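Local coordinates for protein endoglucanase (Acetivibrio cellulolyticus, PDB 5NRM) that supplies, in this chain, a type I cohesin domain of a cellulosomal scaffoldin, which binds the dockerin of a cellulosomal enzyme, at residues T1-S6 and S25-N30; D36-Y41 and K73-F78. All coordinates share one frame; numbering follows the deposited sequence. Where two conformers were deposited one is given.

In the fold
Both contacts belong to the single cohesin domain and reach the same continuous β-sheet network, a jelly-roll sandwich in this family, with their centres about 19 Å apart. Along the chain they come in series. Interaction 1 joins the start of strand 4-12 to the end of strand 17-25 and the loop after it, near the surface; interaction 2 pairs strands 34-41 and 73-79 close to the middle of the domain. The two meet in the core, where Leu5 CD1 lies 4.2 Å from Phe37 CZ. Interaction 2 also supplies part of the face that receives the dockerin chain, whereas no other protein chain of the assembly touches interaction 1.

Interaction 1: residues T1-S6 and S25-N30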
loop_
_atom_site.group_PDB
_atom_site.type_symbol
_atom_site.label_atom_id
_atom_site.label_comp_id
_atom_site.label_asym_id
_atom_site.label_seq_id
_atom_site.Cartn_x
_atom_site.Cartn_y
_atom_site.Cartn_z
ATOM N N THR A 1 -2.585 -22.521 -3.445
ATOM C CA THR A 1 -1.256 -21.813 -3.423
ATOM C C THR A 1 -1.258 -20.671 -2.380
ATOM O O THR A 1 -2.153 -19.810 -2.417
ATOM C CB THR A 1 -0.909 -21.243 -4.848
ATOM O OG1 THR A 1 -0.911 -22.321 -5.806
ATOM C CG2 THR A 1 0.419 -20.493 -4.873
ATOM N N GLY A 2 -0.239 -20.601 -1.499
ATOM C CA GLY A 2 -0.206 -19.566 -0.429
ATOM C C GLY A 2 0.094 -18.137 -0.936
ATOM O O GLY A 2 0.875 -17.958 -1.877
ATOM N N PHE A 3 -0.551 -17.155 -0.351
ATOM C CA PHE A 3 -0.403 -15.757 -0.728
ATOM C C PHE A 3 0.792 -15.144 0.011
ATOM O O PHE A 3 0.894 -15.230 1.240
ATOM C CB PHE A 3 -1.662 -14.987 -0.409
ATOM C CG PHE A 3 -1.635 -13.517 -0.774
ATOM C CD1 PHE A 3 -1.359 -13.108 -2.066
ATOM C CD2 PHE A 3 -1.950 -12.567 0.134
ATOM C CE1 PHE A 3 -1.375 -11.771 -2.399
ATOM C CE2 PHE A 3 -2.000 -11.253 -0.172
ATOM C CZ PHE A 3 -1.625 -10.816 -1.445
ATOM N N ASN A 4 1.683 -14.484 -0.739
ATOM C CA ASN A 4 2.968 -13.966 -0.246
ATOM C C ASN A 4 3.186 -12.544 -0.700
ATOM O O ASN A 4 2.938 -12.228 -1.857
ATOM C CB ASN A 4 4.142 -14.790 -0.795
ATOM C CG ASN A 4 4.306 -16.116 -0.084
ATOM O OD1 ASN A 4 5.076 -16.225 0.866
ATOM N ND2 ASN A 4 3.524 -17.109 -0.480
ATOM N N LEU A 5 3.601 -11.727 0.236
ATOM C CA LEU A 5 4.149 -10.384 -0.006
ATOM C C LEU A 5 5.628 -10.455 0.295
ATOM O O LEU A 5 6.031 -10.737 1.430
ATOM C CB LEU A 5 3.433 -9.405 0.924
ATOM C CG LEU A 5 4.027 -8.019 1.074
ATOM C CD1 LEU A 5 4.108 -7.319 -0.317
ATOM C CD2 LEU A 5 3.352 -7.106 2.095
ATOM N N SER A 6 6.478 -10.181 -0.705
ATOM C CA SER A 6 7.905 -10.293 -0.551
ATOM C C SER A 6 8.652 -9.126 -1.120
ATOM O O SER A 6 8.224 -8.443 -2.080
ATOM C CB SER A 6 8.428 -11.573 -1.158
ATOM O OG SER A 6 8.248 -11.589 -2.573
ATOM N N SER A 25 2.755 -13.006 -4.677
ATOM C CA SER A 25 2.613 -14.320 -5.261
ATOM C C SER A 25 1.475 -15.060 -4.590
ATOM O O SER A 25 1.135 -14.770 -3.454
ATOM C CB SER A 25 3.914 -15.137 -5.188
ATOM O OG SER A 25 4.106 -15.642 -3.876
ATOM N N GLY A 26 0.907 -15.984 -5.336
ATOM C CA GLY A 26 -0.246 -16.749 -4.848
ATOM C C GLY A 26 -1.546 -16.000 -4.820
ATOM O O GLY A 26 -2.456 -16.311 -4.017
ATOM N N ILE A 27 -1.675 -14.998 -5.684
ATOM C CA ILE A 27 -2.966 -14.310 -5.849
ATOM C C ILE A 27 -3.923 -15.354 -6.351
ATOM O O ILE A 27 -3.603 -16.116 -7.270
ATOM C CB ILE A 27 -2.846 -13.171 -6.855
ATOM C CG1 ILE A 27 -1.941 -12.096 -6.260
ATOM C CG2 ILE A 27 -4.193 -12.565 -7.173
ATOM C CD1 ILE A 27 -1.557 -10.968 -7.206
ATOM N N SER A 28 -5.092 -15.435 -5.706
ATOM C CA SER A 28 -6.180 -16.394 -6.102
ATOM C C SER A 28 -6.972 -15.885 -7.310
ATOM O O SER A 28 -6.787 -14.736 -7.756
ATOM C CB SER A 28 -7.179 -16.614 -4.963
ATOM O OG SER A 28 -7.960 -15.422 -4.722
ATOM N N LYS A 29 -7.874 -16.728 -7.825
ATOM C CA LYS A 29 -8.785 -16.277 -8.876
ATOM C C LYS A 29 -9.680 -15.102 -8.399
ATOM O O LYS A 29 -10.155 -14.352 -9.269
ATOM C CB LYS A 29 -9.635 -17.430 -9.445
ATOM C CG LYS A 29 -8.798 -18.385 -10.310
ATOM C CD LYS A 29 -9.599 -19.644 -10.642
ATOM C CE LYS A 29 -8.640 -20.733 -11.099
ATOM N NZ LYS A 29 -9.242 -21.558 -12.146
ATOM N N ASN A 30 -9.789 -14.852 -7.078
ATOM C CA ASN A 30 -10.522 -13.681 -6.569
ATOM C C ASN A 30 -9.746 -12.398 -6.666
ATOM O O ASN A 30 -10.272 -11.298 -6.470
ATOM C CB ASN A 30 -10.995 -13.903 -5.143
ATOM C CG ASN A 30 -11.966 -15.064 -5.044
ATOM O OD1 ASN A 30 -12.740 -15.304 -5.936
ATOM N ND2 ASN A 30 -11.906 -15.791 -3.957
HETATM O O HOH W 1 -3.726 -18.842 -4.612
HETATM O O HOH W 2 2.958 -18.249 -3.580
#
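Phe3 turns its ring past the backbone of Ser25 and Gly26 toward Ile27, where the beginning of strand 4-12 lies antiparallel to the last residues of strand 17-25 in the cohesin jelly roll. With CG anti to the backbone N (chi1 -179°), the ring runs past the Ser25 carbonyl and meets its neighbours obliquely: CD1 is 3.3 Å from Ser25 O, and CE1 is 3.9 Å from Ile27 CG1. The rest of the buried ring belongs to the core, edge-to-face with Phe121 and packed on Ile32, Val129 and Ala131.

Asn4 and Ser25 form an antiparallel hydrogen-bonded pair. Asn4 N gives to Ser25 O at 2.8 Å, and Ser25 N returns the bond to Asn4 O at 2.9 Å. Their side chains rise on the same face of the sheet, and in one of the two conformers of Ser25, OG sits 3.2 Å from Asn4 CB. The Asn4 amide folds back over its own segment, where ND2 makes a weak hydrogen bond to Gly2 O. That carbonyl also accepts from a water that is also hydrogen-bonded to Ser25 OG.

Past Ser25 the chain turns at Gly26, whose phi of +74° suits a glycine. It sits tightly against the first residues: its CA points a hydrogen at Gly2 O, 3.4 Å from CA to O and nearly straight at 167°, while the methyl CG2 of Thr1 touches the same CA. The Asp91 carboxylate holds this turn from beyond the two segments, OD2 taking Gly26 N and OD1 taking Ile27 N. At the outer end a second water donates to both Thr1 O and Gly26 O, each 2.9 Å from the water oxygen.

Interaction 2: residues D36-Y41 and K73-F78; sequences DFTVTY and KLKVLF
Val76 sits over one face of the Phe37 ring, its CB 4.1 Å from the centroid and only 16° off the ring normal. The two side chains lie alongside each other and point the same way. CG of Phe37 stands between the backbone N and the carbonyl carbon (chi1 57°), which turns one ring face toward the Val76 side chain. Val39 CG2 lies in the ring plane at its edge, 4.2 Å from Val76 CG2. Further along this apolar face the Tyr41 ring crosses Leu74 at about a right angle, CE2 being 3.8 Å from Leu74 CD2.

On the reverse face Thr38 lies between two lysines. Lys73 runs fully extended, its CG 3.8 Å from Thr38 CG2, and carries its ammonium on to a salt bridge with Glu69. Lys75 instead bends at chi2 and chi3, and in one of its two conformers it brings NZ within 2.9 Å of Thr38 OG1, to which it donates.

Underneath is a regular antiparallel ladder of the cohesin β-sandwich. Phe37 pairs with Val76 and Val39 with Leu74 as hydrogen-bonded pairs, each through two N-H···O=C bonds. Val76 N gives to Phe37 O at 2.9 Å. Leu74 N reaches Val39 O at 2.8 Å.

Farther out, on the core side, strand 92-101 covers the apolar face: Phe94 packs on Val76, and Leu97 on Val39 and Leu74. Tyr41 OH is hydrogen-bonded to Gly72 N. The dockerin chain meets part of the other face: its Leu60 packs on Lys75 and Leu77, and its Ser13 OG is hydrogen-bonded to Asp36 OD1.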
loop_
_atom_site.group_PDB
_atom_site.type_symbol
_atom_site.label_atom_id
_atom_site.label_comp_id
_atom_site.label_asym_id
_atom_site.label_seq_id
_atom_site.Cartn_x
_atom_site.Cartn_y
_atom_site.Cartn_z
ATOM N N ASP A 36 -2.763 -2.073 1.372
ATOM C CA ASP A 36 -2.041 -1.032 2.053
ATOM C C ASP A 36 -0.996 -1.627 2.919
ATOM O O ASP A 36 -1.256 -2.558 3.656
ATOM C CB ASP A 36 -2.957 -0.048 2.854
ATOM C CG ASP A 36 -3.582 -0.682 4.086
ATOM O OD1 ASP A 36 -4.529 -1.414 3.856
ATOM O OD2 ASP A 36 -3.100 -0.451 5.211
ATOM N N PHE A 37 0.162 -1.014 2.918
ATOM C CA PHE A 37 1.245 -1.483 3.813
ATOM C C PHE A 37 2.326 -0.439 3.880
ATOM O O PHE A 37 2.345 0.495 3.066
ATOM C CB PHE A 37 1.798 -2.869 3.433
ATOM C CG PHE A 37 2.336 -2.979 2.032
ATOM C CD1 PHE A 37 3.610 -2.611 1.679
ATOM C CD2 PHE A 37 1.500 -3.439 1.001
ATOM C CE1 PHE A 37 4.073 -2.768 0.385
ATOM C CE2 PHE A 37 1.942 -3.627 -0.276
ATOM C CZ PHE A 37 3.239 -3.260 -0.603
ATOM N N THR A 38 3.154 -0.608 4.919
ATOM C CA THR A 38 4.276 0.283 5.171
ATOM C C THR A 38 5.528 -0.488 4.797
ATOM O O THR A 38 5.674 -1.648 5.121
ATOM C CB THR A 38 4.349 0.650 6.636
ATOM O OG1 THR A 38 3.194 1.372 7.025
ATOM C CG2 THR A 38 5.560 1.541 6.988
ATOM N N VAL A 39 6.474 0.214 4.137
ATOM C CA VAL A 39 7.842 -0.274 3.863
ATOM C C VAL A 39 8.854 0.589 4.588
ATOM O O VAL A 39 8.830 1.789 4.424
ATOM C CB VAL A 39 8.177 -0.307 2.359
ATOM C CG1 VAL A 39 9.598 -0.841 2.156
ATOM C CG2 VAL A 39 7.170 -1.103 1.577
ATOM N N THR A 40 9.651 -0.024 5.416
ATOM C CA THR A 40 10.792 0.613 6.076
ATOM C C THR A 40 12.047 0.252 5.318
ATOM O O THR A 40 12.165 -0.821 4.735
ATOM C CB THR A 40 10.875 0.353 7.569
ATOM O OG1 THR A 40 10.930 -1.033 7.787
ATOM C CG2 THR A 40 9.655 0.941 8.233
ATOM N N TYR A 41 13.020 1.158 5.361
ATOM C CA TYR A 41 14.331 0.925 4.715
ATOM C C TYR A 41 15.397 1.554 5.553
ATOM O O TYR A 41 15.173 2.567 6.269
ATOM C CB TYR A 41 14.302 1.376 3.261
ATOM C CG TYR A 41 14.078 2.848 3.095
ATOM C CD1 TYR A 41 15.177 3.762 3.072
ATOM C CD2 TYR A 41 12.801 3.375 2.970
ATOM C CE1 TYR A 41 14.961 5.127 2.985
ATOM C CE2 TYR A 41 12.592 4.721 2.876
ATOM C CZ TYR A 41 13.660 5.623 2.868
ATOM O OH TYR A 41 13.460 7.009 2.806
ATOM N N LYS A 73 10.674 5.448 5.827
ATOM C CA LYS A 73 9.281 4.975 5.985
ATOM C C LYS A 73 8.427 5.381 4.777
ATOM O O LYS A 73 8.183 6.600 4.557
ATOM C CB LYS A 73 8.654 5.500 7.262
ATOM C CG LYS A 73 7.265 4.882 7.522
ATOM C CD LYS A 73 6.613 5.513 8.747
ATOM C CE LYS A 73 5.267 4.866 9.033
ATOM N NZ LYS A 73 4.588 5.538 10.183
ATOM N N LEU A 74 7.969 4.377 4.037
ATOM C CA LEU A 74 7.091 4.509 2.892
ATOM C C LEU A 74 5.707 3.939 3.220
ATOM O O LEU A 74 5.607 2.936 3.933
ATOM C CB LEU A 74 7.650 3.777 1.674
ATOM C CG LEU A 74 9.104 4.038 1.297
ATOM C CD1 LEU A 74 9.550 3.174 0.147
ATOM C CD2 LEU A 74 9.353 5.540 1.028
ATOM N N LYS A 75 4.692 4.571 2.614
ATOM C CA LYS A 75 3.310 4.077 2.677
ATOM C C LYS A 75 2.903 3.717 1.262
ATOM O O LYS A 75 3.165 4.514 0.329
ATOM C CB LYS A 75 2.395 5.168 3.253
ATOM C CG LYS A 75 2.883 5.810 4.538
ATOM C CD LYS A 75 2.972 4.858 5.712
ATOM C CE LYS A 75 1.640 4.223 6.046
ATOM N NZ LYS A 75 1.481 3.700 7.428
ATOM N N VAL A 76 2.264 2.556 1.093
ATOM C CA VAL A 76 1.920 2.030 -0.190
ATOM C C VAL A 76 0.416 1.821 -0.207
ATOM O O VAL A 76 -0.135 1.319 0.790
ATOM C CB VAL A 76 2.634 0.754 -0.513
ATOM C CG1 VAL A 76 2.321 0.294 -1.936
ATOM C CG2 VAL A 76 4.167 0.987 -0.422
ATOM N N LEU A 77 -0.292 2.164 -1.295
ATOM C CA LEU A 77 -1.726 2.032 -1.351
ATOM C C LEU A 77 -2.133 1.609 -2.767
ATOM O O LEU A 77 -1.679 2.229 -3.760
ATOM C CB LEU A 77 -2.381 3.400 -1.047
ATOM C CG LEU A 77 -3.918 3.426 -1.115
ATOM C CD1 LEU A 77 -4.533 2.602 -0.036
ATOM C CD2 LEU A 77 -4.354 4.862 -0.882
ATOM N N PHE A 78 -3.073 0.689 -2.889
ATOM C CA PHE A 78 -3.685 0.301 -4.148
ATOM C C PHE A 78 -5.199 0.117 -3.938
ATOM O O PHE A 78 -5.632 -0.461 -2.926
ATOM C CB PHE A 78 -3.108 -1.029 -4.704
ATOM C CG PHE A 78 -3.867 -1.606 -5.848
ATOM C CD1 PHE A 78 -3.748 -1.104 -7.185
ATOM C CD2 PHE A 78 -4.786 -2.599 -5.624
ATOM C CE1 PHE A 78 -4.506 -1.628 -8.200
ATOM C CE2 PHE A 78 -5.553 -3.162 -6.662
ATOM C CZ PHE A 78 -5.448 -2.647 -7.955
#